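Inosine-uridine preferring nucleoside hydrolase family protein (Bacillus anthracis, PDB 2C40) belongs to the inosine-uridine preferring nucleoside hydrolase family and holds a calcium ion and alpha-D-ribofuranose in its pocket. Local coordinates at residues 259-264 and 290-295; 247-252 and 297-302; 154-159 and 195-200; 189-194 and 286-291. All blocks are in the same frame, centred on the assembly; numbering follows the deposited sequence.

How the contacts relate
Contacts 1 and 4 share strand 286-292, which lies between strand 191-194, its parallel neighbour in contact 4, and strand 261-269, its antiparallel neighbour in contact 1. Both are partly buried and built on backbone hydrogen bonds, with charged and polar side chains at partly exposed margins. Contact 2 is fully buried and wholly apolar across its interface; its helix 246-255 packs against the same sheet, where Leu249 meets Ile194 of contact 4. Contact 3 joins loops that follow strands 145-151 and 191-194 and relies on the Glu197 carboxylate, which takes bonds from the opposite loop. Ser198 of contact 3 reaches Val291 O of the shared strand, and Leu259 of contact 1 packs on Arg298 and Tyr302 of contact 2.

Contact 1: 259-264 and 290-295; sequences LAKVQT and VVYDVN
Lys261, Val262 and Gln263 pair with Tyr292, Val291 and Val290 in the antiparallel part of the mixed sheet of this nucleoside hydrolase fold, where strand 261-269 runs beside strand 286-292. Lys261 with Tyr292 and Gln263 with Val290 are hydrogen-bonded pairs, each closed by two N-H...O bonds, while Val262 with Val291 is the non-hydrogen-bonded pair between them. Just outside the strands Asn295 N adds a bond to Leu259 O (2.9 Å), and the Asn295 side chain turns away to cap Arg298 N at the start of helix 296-308.

The two faces differ. Toward helix 246-255, Val262 CG2 lies 3.8 Å from Val291 CG2, and both valines touch Phe253. Beside them Ala260 CB presses on Val291 CG1 at 3.4 Å, tighter than usual for two carbons. On the other face, CG of Tyr292 sits between its backbone N and carbonyl carbon (chi1 71°), which swings the ring across strand 261-264. Lys261 CB lies over one ring face in a CH-pi contact, 3.9 Å from the centroid. Farther out, the lysine chain runs alongside Asp293, but NZ makes only a long salt bridge with OD2 (3.8 Å). A water donates to Val262 O at 3.0 Å and also joins Tyr292 OH at 3.2 Å.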
loop_
_atom_site.group_PDB
_atom_site.type_symbol
_atom_site.label_atom_id
_atom_site.label_comp_id
_atom_site.label_asym_id
_atom_site.label_seq_id
_atom_site.Cartn_x
_atom_site.Cartn_y
_atom_site.Cartn_z
ATOM N N LEU A 259 13.976 17.227 21.998
ATOM C CA LEU A 259 13.721 17.527 20.585
ATOM C C LEU A 259 12.771 18.701 20.386
ATOM O O LEU A 259 12.829 19.382 19.371
ATOM C CB LEU A 259 13.134 16.291 19.881
ATOM C CG LEU A 259 14.094 15.113 19.749
ATOM C CD1 LEU A 259 13.400 13.889 19.201
ATOM C CD2 LEU A 259 15.270 15.496 18.887
ATOM N N ALA A 260 11.876 18.928 21.329
ATOM C CA ALA A 260 10.891 19.971 21.191
ATOM C C ALA A 260 10.813 20.783 22.477
ATOM O O ALA A 260 11.596 20.574 23.418
ATOM C CB ALA A 260 9.554 19.362 20.861
ATOM N N LYS A 261 9.931 21.774 22.459
ATOM C CA LYS A 261 9.596 22.559 23.623
ATOM C C LYS A 261 8.172 22.232 23.992
ATOM O O LYS A 261 7.477 21.564 23.264
ATOM C CB LYS A 261 9.714 24.039 23.310
ATOM C CG LYS A 261 11.143 24.551 23.310
ATOM C CD LYS A 261 11.394 25.275 22.018
ATOM C CE LYS A 261 12.681 26.058 22.000
ATOM N NZ LYS A 261 12.339 27.360 22.555
ATOM N N VAL A 262 7.753 22.723 25.132
ATOM C CA VAL A 262 6.407 22.518 25.620
ATOM C C VAL A 262 5.879 23.845 26.236
ATOM O O VAL A 262 6.592 24.510 26.987
ATOM C CB VAL A 262 6.427 21.373 26.635
ATOM C CG1 VAL A 262 5.323 21.502 27.630
ATOM C CG2 VAL A 262 6.311 20.049 25.917
ATOM N N GLN A 263 4.644 24.213 25.879
ATOM C CA GLN A 263 3.935 25.320 26.510
ATOM C C GLN A 263 2.725 24.744 27.238
ATOM O O GLN A 263 1.874 24.063 26.650
ATOM C CB GLN A 263 3.483 26.401 25.500
ATOM C CG GLN A 263 4.281 27.726 25.572
ATOM C CD GLN A 263 3.951 28.593 26.782
ATOM O OE1 GLN A 263 3.518 28.111 27.823
ATOM N NE2 GLN A 263 4.122 29.890 26.627
ATOM N N THR A 264 2.665 25.021 28.525
ATOM C CA THR A 264 1.531 24.636 29.337
ATOM C C THR A 264 0.390 25.584 29.041
ATOM O O THR A 264 0.549 26.798 29.145
ATOM C CB THR A 264 1.892 24.679 30.817
ATOM O OG1 THR A 264 2.955 23.743 31.041
ATOM C CG2 THR A 264 0.669 24.335 31.688
ATOM N N VAL A 290 1.772 21.328 25.746
ATOM C CA VAL A 290 1.638 21.221 24.325
ATOM C C VAL A 290 2.995 21.340 23.623
ATOM O O VAL A 290 3.714 22.323 23.781
ATOM C CB VAL A 290 0.641 22.305 23.783
ATOM C CG1 VAL A 290 0.508 22.198 22.264
ATOM C CG2 VAL A 290 -0.736 22.135 24.413
ATOM N N VAL A 291 3.327 20.337 22.824
ATOM C CA VAL A 291 4.624 20.307 22.187
ATOM C C VAL A 291 4.630 21.342 21.060
ATOM O O VAL A 291 3.617 21.527 20.373
ATOM C CB VAL A 291 4.949 18.910 21.686
ATOM C CG1 VAL A 291 6.190 18.887 20.763
ATOM C CG2 VAL A 291 5.142 17.991 22.882
ATOM N N TYR A 292 5.750 22.043 20.902
ATOM C CA TYR A 292 5.987 22.871 19.731
ATOM C C TYR A 292 7.485 22.991 19.437
ATOM O O TYR A 292 8.328 22.524 20.204
ATOM C CB TYR A 292 5.340 24.238 19.911
ATOM C CG TYR A 292 6.020 25.115 20.923
ATOM C CD1 TYR A 292 5.912 24.845 22.265
ATOM C CD2 TYR A 292 6.771 26.208 20.521
ATOM C CE1 TYR A 292 6.544 25.666 23.227
ATOM C CE2 TYR A 292 7.428 27.050 21.480
ATOM C CZ TYR A 292 7.301 26.756 22.829
ATOM O OH TYR A 292 7.892 27.542 23.792
ATOM N N ASP A 293 7.790 23.612 18.309
ATOM C CA ASP A 293 9.146 23.969 17.935
ATOM C C ASP A 293 10.044 22.758 17.982
ATOM O O ASP A 293 11.058 22.744 18.691
ATOM C CB ASP A 293 9.691 25.111 18.788
ATOM C CG ASP A 293 10.976 25.694 18.227
ATOM O OD1 ASP A 293 11.205 25.506 17.019
ATOM O OD2 ASP A 293 11.758 26.339 18.976
ATOM N N VAL A 294 9.656 21.752 17.195
ATOM C CA VAL A 294 10.427 20.533 17.021
ATOM C C VAL A 294 11.702 20.845 16.215
ATOM O O VAL A 294 11.665 21.573 15.227
ATOM C CB VAL A 294 9.590 19.432 16.358
ATOM C CG1 VAL A 294 10.389 18.167 16.207
ATOM C CG2 VAL A 294 8.320 19.130 17.168
ATOM N N ASN A 295 12.840 20.328 16.667
ATOM C CA ASN A 295 14.074 20.465 15.921
ATOM C C ASN A 295 14.044 19.443 14.774
ATOM O O ASN A 295 14.080 18.215 14.984
ATOM C CB ASN A 295 15.303 20.332 16.833
ATOM C CG ASN A 295 16.577 20.740 16.141
ATOM O OD1 ASN A 295 16.924 20.182 15.108
ATOM N ND2 ASN A 295 17.288 21.698 16.708
HETATM O O HOH W 1 7.204 27.467 26.881
#

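Contact 2: 247-252 and 297-302; sequences DVLTAA and DRFFDY. With CA (calcium ion), chain C; RIB (alpha-D-ribofuranose), chain D.
Helices 247-252 and 297-302 cross at a right angle, 90° between their directions, with axes 11.2 Å apart and the nearest CA atoms, those of Ala252 and Phe299, separated by 7.7 Å. The wide spacing is filled by two aromatic side chains of the second helix. CG of Phe299 lies anti to its backbone N (chi1 174°), which carries the ring out to the first helix. There its CE2 corner meets Ala252 CB at 3.8 Å, in the ring plane and so edge-on. The same CE2 atom is 3.9 Å from Leu249 CD2, and CZ touches Val248 CG1 more loosely; the leucine and valine side chains both run nearly perpendicular to that of Phe299. Tyr302, one turn later, also brings its ring edge to Ala252 CB, through CE1 at 3.8 Å, so this methyl group touches the edges of both rings.

All these residues are buried, and helix 246-255 that carries the first set also serves the calcium site of the nucleoside hydrolase fold. At its start Asp247 OD2 binds the calcium ion at 2.5 Å, while OD1 lies 2.6 Å from O3 of alpha-D-ribofuranose. The sugar itself adds O2 and O3 to the metal shell, and a water, Asp9, Asp14 and the Thr125 carbonyl also bind there. Behind the carboxylate, Val248 packs on Val16, Ser17 and Leu20 of helix 12-21, and Leu249 leans on Ile194 of the central sheet.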
loop_
_atom_site.group_PDB
_atom_site.type_symbol
_atom_site.label_atom_id
_atom_site.label_comp_id
_atom_site.label_asym_id
_atom_site.label_seq_id
_atom_site.Cartn_x
_atom_site.Cartn_y
_atom_site.Cartn_z
ATOM N N ASP A 247 2.422 10.405 15.232
ATOM C CA ASP A 247 2.641 9.364 16.228
ATOM C C ASP A 247 4.140 9.100 16.514
ATOM O O ASP A 247 4.531 8.883 17.661
ATOM C CB ASP A 247 1.937 8.093 15.790
ATOM C CG ASP A 247 0.440 8.304 15.597
ATOM O OD1 ASP A 247 -0.100 9.343 16.085
ATOM O OD2 ASP A 247 -0.207 7.410 15.020
ATOM N N VAL A 248 4.956 9.150 15.456
ATOM C CA VAL A 248 6.375 8.899 15.546
ATOM C C VAL A 248 7.011 10.011 16.400
ATOM O O VAL A 248 7.916 9.731 17.180
ATOM C CB VAL A 248 7.043 8.795 14.147
ATOM C CG1 VAL A 248 8.523 8.683 14.264
ATOM C CG2 VAL A 248 6.544 7.565 13.395
ATOM N N LEU A 249 6.533 11.239 16.237
ATOM C CA LEU A 249 7.019 12.364 16.976
ATOM C C LEU A 249 6.622 12.253 18.449
ATOM O O LEU A 249 7.382 12.633 19.332
ATOM C CB LEU A 249 6.451 13.644 16.421
ATOM C CG LEU A 249 6.892 15.000 16.980
ATOM C CD1 LEU A 249 5.861 15.519 17.914
ATOM C CD2 LEU A 249 8.301 15.006 17.616
ATOM N N THR A 250 5.402 11.787 18.687
ATOM C CA THR A 250 4.901 11.511 20.035
ATOM C C THR A 250 5.798 10.513 20.751
ATOM O O THR A 250 6.194 10.756 21.897
ATOM C CB THR A 250 3.447 10.973 19.992
ATOM O OG1 THR A 250 2.610 11.884 19.248
ATOM C CG2 THR A 250 2.882 10.810 21.372
ATOM N N ALA A 251 6.127 9.427 20.058
ATOM C CA ALA A 251 6.995 8.359 20.579
ATOM C C ALA A 251 8.432 8.828 20.769
ATOM O O ALA A 251 9.083 8.438 21.739
ATOM C CB ALA A 251 6.956 7.167 19.646
ATOM N N ALA A 252 8.914 9.695 19.864
ATOM C CA ALA A 252 10.265 10.230 19.949
ATOM C C ALA A 252 10.412 11.231 21.117
ATOM O O ALA A 252 11.478 11.347 21.717
ATOM C CB ALA A 252 10.642 10.885 18.667
ATOM N N ASP A 297 16.165 18.733 12.186
ATOM C CA ASP A 297 17.366 17.937 11.934
ATOM C C ASP A 297 17.575 16.879 13.020
ATOM O O ASP A 297 17.882 15.748 12.727
ATOM C CB ASP A 297 18.628 18.832 11.784
ATOM C CG ASP A 297 18.610 19.675 10.509
ATOM O OD1 ASP A 297 17.744 19.447 9.669
ATOM O OD2 ASP A 297 19.457 20.579 10.319
ATOM N N ARG A 298 17.420 17.258 14.276
ATOM C CA ARG A 298 17.572 16.286 15.358
ATOM C C ARG A 298 16.508 15.218 15.322
ATOM O O ARG A 298 16.788 14.053 15.556
ATOM C CB ARG A 298 17.558 16.983 16.693
ATOM C CG ARG A 298 18.791 17.860 16.871
ATOM C CD ARG A 298 19.451 17.571 18.195
ATOM N NE ARG A 298 18.879 18.373 19.252
ATOM C CZ ARG A 298 18.662 17.981 20.512
ATOM N NH1 ARG A 298 18.892 16.737 20.932
ATOM N NH2 ARG A 298 18.183 18.870 21.366
ATOM N N PHE A 299 15.281 15.610 15.031
ATOM C CA PHE A 299 14.166 14.632 14.969
ATOM C C PHE A 299 14.460 13.576 13.915
ATOM O O PHE A 299 14.489 12.379 14.191
ATOM C CB PHE A 299 12.834 15.340 14.685
ATOM C CG PHE A 299 11.703 14.406 14.473
ATOM C CD1 PHE A 299 11.047 14.345 13.234
ATOM C CD2 PHE A 299 11.322 13.540 15.489
ATOM C CE1 PHE A 299 9.995 13.488 13.045
ATOM C CE2 PHE A 299 10.276 12.637 15.301
ATOM C CZ PHE A 299 9.618 12.595 14.089
ATOM N N PHE A 300 14.702 14.013 12.702
ATOM C CA PHE A 300 14.969 13.074 11.621
ATOM C C PHE A 300 16.276 12.327 11.783
ATOM O O PHE A 300 16.334 11.171 11.424
ATOM C CB PHE A 300 14.887 13.776 10.254
ATOM C CG PHE A 300 13.497 14.117 9.872
ATOM C CD1 PHE A 300 13.052 15.441 9.853
ATOM C CD2 PHE A 300 12.603 13.110 9.604
ATOM C CE1 PHE A 300 11.730 15.744 9.512
ATOM C CE2 PHE A 300 11.290 13.393 9.270
ATOM C CZ PHE A 300 10.841 14.707 9.225
ATOM N N ASP A 301 17.312 12.957 12.336
ATOM C CA ASP A 301 18.556 12.222 12.634
ATOM C C ASP A 301 18.319 11.134 13.704
ATOM O O ASP A 301 18.858 10.044 13.656
ATOM C CB ASP A 301 19.642 13.175 13.109
ATOM C CG ASP A 301 20.935 12.472 13.377
ATOM O OD1 ASP A 301 21.583 12.021 12.407
ATOM O OD2 ASP A 301 21.324 12.381 14.563
ATOM N N TYR A 302 17.489 11.451 14.667
ATOM C CA TYR A 302 17.219 10.540 15.771
ATOM C C TYR A 302 16.546 9.245 15.274
ATOM O O TYR A 302 16.981 8.136 15.579
ATOM C CB TYR A 302 16.342 11.270 16.779
ATOM C CG TYR A 302 15.899 10.482 17.965
ATOM C CD1 TYR A 302 14.565 10.469 18.340
ATOM C CD2 TYR A 302 16.812 9.753 18.719
ATOM C CE1 TYR A 302 14.156 9.776 19.462
ATOM C CE2 TYR A 302 16.417 9.051 19.834
ATOM C CZ TYR A 302 15.082 9.058 20.196
ATOM O OH TYR A 302 14.668 8.340 21.299
HETATM CA CA CA C . -2.466 6.487 15.386
HETATM O O5 RIB D . -5.360 12.476 13.820
HETATM C C5 RIB D . -4.048 11.899 13.568
HETATM C C4 RIB D . -4.132 10.398 13.850
HETATM O O4 RIB D . -5.012 9.838 12.853
HETATM C C3 RIB D . -2.828 9.572 13.856
HETATM O O3 RIB D . -2.547 9.159 15.233
HETATM C C2 RIB D . -3.031 8.416 12.778
HETATM O O2 RIB D . -2.719 6.969 13.031
HETATM C C1 RIB D . -4.512 8.574 12.348
HETATM O O HOH W 2 -4.800 7.281 15.229
#

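Contact 3: 154-159 and 195-200; sequences TFRTAG and TLESTN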
loop_
_atom_site.group_PDB
_atom_site.type_symbol
_atom_site.label_atom_id
_atom_site.label_comp_id
_atom_site.label_asym_id
_atom_site.label_seq_id
_atom_site.Cartn_x
_atom_site.Cartn_y
_atom_site.Cartn_z
ATOM N N THR A 154 -6.149 19.679 18.635
ATOM C CA THR A 154 -5.613 20.824 17.912
ATOM C C THR A 154 -6.228 22.124 18.466
ATOM O O THR A 154 -7.381 22.147 18.968
ATOM C CB THR A 154 -5.840 20.689 16.350
ATOM O OG1 THR A 154 -5.178 21.732 15.644
ATOM C CG2 THR A 154 -7.343 20.683 15.958
ATOM N N PHE A 155 -5.441 23.190 18.395
ATOM C CA PHE A 155 -5.877 24.522 18.846
ATOM C C PHE A 155 -5.924 25.515 17.688
ATOM O O PHE A 155 -6.232 26.675 17.893
ATOM C CB PHE A 155 -5.028 25.023 20.041
ATOM C CG PHE A 155 -5.081 24.089 21.247
ATOM C CD1 PHE A 155 -4.087 23.156 21.455
ATOM C CD2 PHE A 155 -6.126 24.139 22.130
ATOM C CE1 PHE A 155 -4.151 22.288 22.506
ATOM C CE2 PHE A 155 -6.210 23.269 23.202
ATOM C CZ PHE A 155 -5.216 22.347 23.399
ATOM N N ARG A 156 -5.707 25.028 16.472
ATOM C CA ARG A 156 -6.135 25.756 15.263
ATOM C C ARG A 156 -7.655 25.748 15.108
ATOM O O ARG A 156 -8.358 24.909 15.693
ATOM C CB ARG A 156 -5.588 25.113 14.010
ATOM C CG ARG A 156 -4.081 25.210 13.839
ATOM C CD ARG A 156 -3.660 24.062 12.992
ATOM N NE ARG A 156 -2.335 24.156 12.418
ATOM C CZ ARG A 156 -1.781 23.159 11.732
ATOM N NH1 ARG A 156 -2.430 22.028 11.575
ATOM N NH2 ARG A 156 -0.561 23.284 11.220
ATOM N N THR A 157 -8.139 26.664 14.272
ATOM C CA THR A 157 -9.567 26.777 13.935
ATOM C C THR A 157 -10.163 25.574 13.180
ATOM O O THR A 157 -11.375 25.383 13.183
ATOM C CB THR A 157 -9.840 28.022 13.123
ATOM O OG1 THR A 157 -8.871 28.101 12.082
ATOM C CG2 THR A 157 -9.732 29.244 14.019
ATOM N N ALA A 158 -9.319 24.780 12.524
ATOM C CA ALA A 158 -9.787 23.576 11.872
ATOM C C ALA A 158 -8.867 22.421 12.132
ATOM O O ALA A 158 -7.644 22.611 12.248
ATOM C CB ALA A 158 -9.930 23.808 10.358
ATOM N N GLY A 159 -9.465 21.223 12.175
ATOM C CA GLY A 159 -8.754 19.964 12.405
ATOM C C GLY A 159 -8.649 19.096 11.161
ATOM O O GLY A 159 -8.687 19.587 10.049
ATOM N N THR A 195 -0.173 17.781 19.410
ATOM C CA THR A 195 -1.310 18.235 18.608
ATOM C C THR A 195 -1.006 18.130 17.113
ATOM O O THR A 195 0.159 17.978 16.720
ATOM C CB THR A 195 -1.657 19.679 18.948
ATOM O OG1 THR A 195 -0.577 20.552 18.519
ATOM C CG2 THR A 195 -1.939 19.832 20.477
ATOM N N LEU A 196 -2.028 18.268 16.267
ATOM C CA LEU A 196 -1.774 18.430 14.846
ATOM C C LEU A 196 -0.685 19.468 14.519
ATOM O O LEU A 196 0.164 19.185 13.641
ATOM C CB LEU A 196 -3.052 18.753 14.088
ATOM C CG LEU A 196 -4.142 17.650 14.118
ATOM C CD1 LEU A 196 -5.446 18.166 13.483
ATOM C CD2 LEU A 196 -3.697 16.345 13.421
ATOM N N GLU A 197 -0.703 20.636 15.193
ATOM C CA GLU A 197 0.213 21.772 14.908
ATOM C C GLU A 197 1.648 21.478 15.335
ATOM O O GLU A 197 2.576 22.089 14.815
ATOM C CB GLU A 197 -0.076 23.047 15.739
ATOM C CG GLU A 197 -1.453 23.586 15.782
ATOM C CD GLU A 197 -2.333 22.856 16.768
ATOM O OE1 GLU A 197 -2.564 23.354 17.884
ATOM O OE2 GLU A 197 -2.792 21.796 16.379
ATOM N N SER A 198 1.784 20.652 16.383
ATOM C CA SER A 198 3.055 20.344 17.037
ATOM C C SER A 198 4.105 19.918 16.027
ATOM O O SER A 198 5.299 20.087 16.217
ATOM C CB SER A 198 2.832 19.206 18.064
ATOM O OG SER A 198 2.045 19.661 19.163
ATOM N N THR A 199 3.622 19.340 14.940
ATOM C CA THR A 199 4.458 18.669 13.969
ATOM C C THR A 199 4.837 19.581 12.772
ATOM O O THR A 199 5.471 19.118 11.851
ATOM C CB THR A 199 3.716 17.391 13.543
ATOM O OG1 THR A 199 4.653 16.389 13.149
ATOM C CG2 THR A 199 2.681 17.671 12.483
ATOM N N ASN A 200 4.496 20.876 12.837
ATOM C CA ASN A 200 4.626 21.794 11.721
ATOM C C ASN A 200 6.033 21.791 11.121
ATOM O O ASN A 200 6.185 21.877 9.902
ATOM C CB ASN A 200 4.352 23.229 12.163
ATOM C CG ASN A 200 2.892 23.557 12.281
ATOM O OD1 ASN A 200 2.036 22.841 11.771
ATOM N ND2 ASN A 200 2.592 24.692 12.948
#
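Glu197 leaves its backbone with CG anti to the carbonyl carbon and then folds at chi2 (81°), a bend that turns its carboxylate back toward Thr154 and Phe155. Both oxygens are used. OE2 accepts a hydrogen bond from Thr154 OG1 that is unusually short at 2.5 Å, its exact length doubtful, and OE1 takes Phe155 N at 2.9 Å. The amide approaches from 43° out of the carboxylate plane. Having a partner on each oxygen probably limits rotation of the group. The threonine hydroxyl also receives a weak bond from Arg156 N.

Arg156 takes the opposite course: its chain is extended from CG to NE and slides past Glu197, heading the other way. One face of its guanidinium lies over CA and CG of Glu197, and NE is 3.5 Å from Glu197 CG. Its NH2 ends 2.7 Å from Asn200 OD1, but the angle is too poor for a hydrogen bond. The apolar share falls to Leu196, whose CD1 sits 3.8 Å from Thr154 CB and 3.9 Å from Gly159 CA, and to Thr195 CG2, which meets Phe155 CE1 at 3.9 Å. Phe155 reaches on to Val290 of strand 286-292.

Both segments are loops following parallel strands, 145-151 and 191-194, and Leu196 touches Asn160 and Glu171 of the ribofuranose pocket. Such a place, beyond the C-terminal ends of parallel strands, is where alpha/beta folds characteristically build their ligand sites.

Contact 4: 189-194 and 286-291; sequences IEIDLI and RPVHVV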
loop_
_atom_site.group_PDB
_atom_site.type_symbol
_atom_site.label_atom_id
_atom_site.label_comp_id
_atom_site.label_asym_id
_atom_site.label_seq_id
_atom_site.Cartn_x
_atom_site.Cartn_y
_atom_site.Cartn_z
ATOM N N ILE A 189 -3.657 13.462 36.465
ATOM C CA ILE A 189 -2.482 13.008 35.754
ATOM C C ILE A 189 -1.877 14.163 34.975
ATOM O O ILE A 189 -2.622 15.030 34.529
ATOM C CB ILE A 189 -2.948 11.888 34.800
ATOM C CG1 ILE A 189 -2.956 10.563 35.560
ATOM C CG2 ILE A 189 -2.104 11.816 33.543
ATOM C CD1 ILE A 189 -3.978 9.611 35.026
ATOM N N GLU A 190 -0.546 14.179 34.821
ATOM C CA GLU A 190 0.130 15.111 33.888
ATOM C C GLU A 190 0.023 14.635 32.393
ATOM O O GLU A 190 0.205 13.447 32.080
ATOM C CB GLU A 190 1.609 15.342 34.282
ATOM C CG GLU A 190 1.888 16.217 35.576
ATOM C CD GLU A 190 1.075 17.545 35.637
ATOM O OE1 GLU A 190 1.242 18.414 34.745
ATOM O OE2 GLU A 190 0.231 17.701 36.568
ATOM N N ILE A 191 -0.279 15.577 31.500
ATOM C CA ILE A 191 -0.513 15.300 30.070
ATOM C C ILE A 191 0.379 16.159 29.177
ATOM O O ILE A 191 0.327 17.399 29.208
ATOM C CB ILE A 191 -1.999 15.555 29.644
ATOM C CG1 ILE A 191 -2.971 14.798 30.562
ATOM C CG2 ILE A 191 -2.250 15.140 28.214
ATOM C CD1 ILE A 191 -4.348 14.895 30.157
ATOM N N ASP A 192 1.242 15.465 28.429
ATOM C CA ASP A 192 1.942 16.021 27.315
ATOM C C ASP A 192 1.130 15.698 26.037
ATOM O O ASP A 192 0.784 14.532 25.772
ATOM C CB ASP A 192 3.368 15.454 27.222
ATOM C CG ASP A 192 4.224 15.702 28.507
ATOM O OD1 ASP A 192 4.039 16.701 29.234
ATOM O OD2 ASP A 192 5.112 14.860 28.761
ATOM N N LEU A 193 0.848 16.747 25.262
ATOM C CA LEU A 193 0.044 16.690 24.019
ATOM C C LEU A 193 0.904 16.950 22.801
ATOM O O LEU A 193 1.508 18.023 22.697
ATOM C CB LEU A 193 -0.990 17.814 23.927
ATOM C CG LEU A 193 -2.459 17.583 24.164
ATOM C CD1 LEU A 193 -3.273 18.732 23.584
ATOM C CD2 LEU A 193 -2.917 16.235 23.618
ATOM N N ILE A 194 0.930 15.981 21.887
ATOM C CA ILE A 194 1.370 16.245 20.503
ATOM C C ILE A 194 0.089 16.505 19.652
ATOM O O ILE A 194 -0.665 15.585 19.300
ATOM C CB ILE A 194 2.276 15.121 19.950
ATOM C CG1 ILE A 194 3.622 15.124 20.664
ATOM C CG2 ILE A 194 2.523 15.277 18.457
ATOM C CD1 ILE A 194 3.604 14.609 22.094
ATOM N N ARG A 286 -8.046 22.572 32.354
ATOM C CA ARG A 286 -6.976 21.845 33.010
ATOM C C ARG A 286 -5.648 21.942 32.220
ATOM O O ARG A 286 -5.638 22.114 30.985
ATOM C CB ARG A 286 -7.353 20.383 33.230
ATOM C CG ARG A 286 -7.497 19.570 31.954
ATOM C CD ARG A 286 -7.070 18.105 32.181
ATOM N NE ARG A 286 -5.645 18.012 32.292
ATOM C CZ ARG A 286 -4.955 17.117 32.996
ATOM N NH1 ARG A 286 -5.522 16.100 33.646
ATOM N NH2 ARG A 286 -3.638 17.262 33.019
ATOM N N PRO A 287 -4.522 21.910 32.949
ATOM C CA PRO A 287 -3.207 22.045 32.333
ATOM C C PRO A 287 -2.765 20.883 31.431
ATOM O O PRO A 287 -2.855 19.690 31.783
ATOM C CB PRO A 287 -2.282 22.233 33.539
ATOM C CG PRO A 287 -3.022 21.584 34.671
ATOM C CD PRO A 287 -4.429 21.893 34.429
ATOM N N VAL A 288 -2.276 21.288 30.270
ATOM C CA VAL A 288 -1.812 20.401 29.250
ATOM C C VAL A 288 -0.534 21.037 28.702
ATOM O O VAL A 288 -0.467 22.236 28.484
ATOM C CB VAL A 288 -2.966 20.150 28.209
ATOM C CG1 VAL A 288 -2.496 19.947 26.909
ATOM C CG2 VAL A 288 -3.803 18.933 28.624
ATOM N N HIS A 289 0.478 20.204 28.501
ATOM C CA HIS A 289 1.806 20.605 28.037
ATOM C C HIS A 289 1.946 20.296 26.545
ATOM O O HIS A 289 2.194 19.181 26.132
ATOM C CB HIS A 289 2.858 19.874 28.881
ATOM C CG HIS A 289 2.614 19.988 30.357
ATOM N ND1 HIS A 289 2.795 21.163 31.052
ATOM C CD2 HIS A 289 2.166 19.084 31.259
ATOM C CE1 HIS A 289 2.482 20.974 32.320
ATOM N NE2 HIS A 289 2.090 19.724 32.469
ATOM N N VAL A 290 1.772 21.328 25.746
ATOM C CA VAL A 290 1.638 21.221 24.325
ATOM C C VAL A 290 2.995 21.340 23.623
ATOM O O VAL A 290 3.714 22.323 23.781
ATOM C CB VAL A 290 0.641 22.305 23.783
ATOM C CG1 VAL A 290 0.508 22.198 22.264
ATOM C CG2 VAL A 290 -0.736 22.135 24.413
ATOM N N VAL A 291 3.327 20.337 22.824
ATOM C CA VAL A 291 4.624 20.307 22.187
ATOM C C VAL A 291 4.630 21.342 21.060
ATOM O O VAL A 291 3.617 21.527 20.373
ATOM C CB VAL A 291 4.949 18.910 21.686
ATOM C CG1 VAL A 291 6.190 18.887 20.763
ATOM C CG2 VAL A 291 5.142 17.991 22.882
HETATM O O HOH W 3 -0.921 18.297 32.722
#
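Glu190 and His289 cross obliquely, carboxylate and imidazole planes 48° apart, yet Glu190 OE1 lies exactly in the ring plane and meets NE2 at 2.8 Å in a nearly straight bond (174°). The other ring nitrogen, ND1, is hydrogen-bonded to Thr264 OG1 of the next strand, so both ring nitrogens are engaged. Arg286 is turned at right angles to Ile191: the isoleucine CD1 sits 3.6 Å above the centre of the guanidinium plane. Within that plane NH1 and NH2 both donate to Ile189 O, NH2 at 2.9 Å, while NE and NH2 grip Pro287 O from the side. Leu193 CG rests on Val288 CG1 at 3.6 Å.

The strands 191-194 and 286-291 themselves run parallel, with His289 N on Ile191 O, Leu193 N on His289 O and Val291 N on Leu193 O. A water donates to Glu190 OE1 and Pro287 O and accepts from Ile191 N, linking the Glu190 carboxylate to the Pro287 carbonyl that Arg286 also holds. As donor to glutamate, His289 carries a proton on NE2, and the adjacent carboxylate would probably favour a positive charge on the ring.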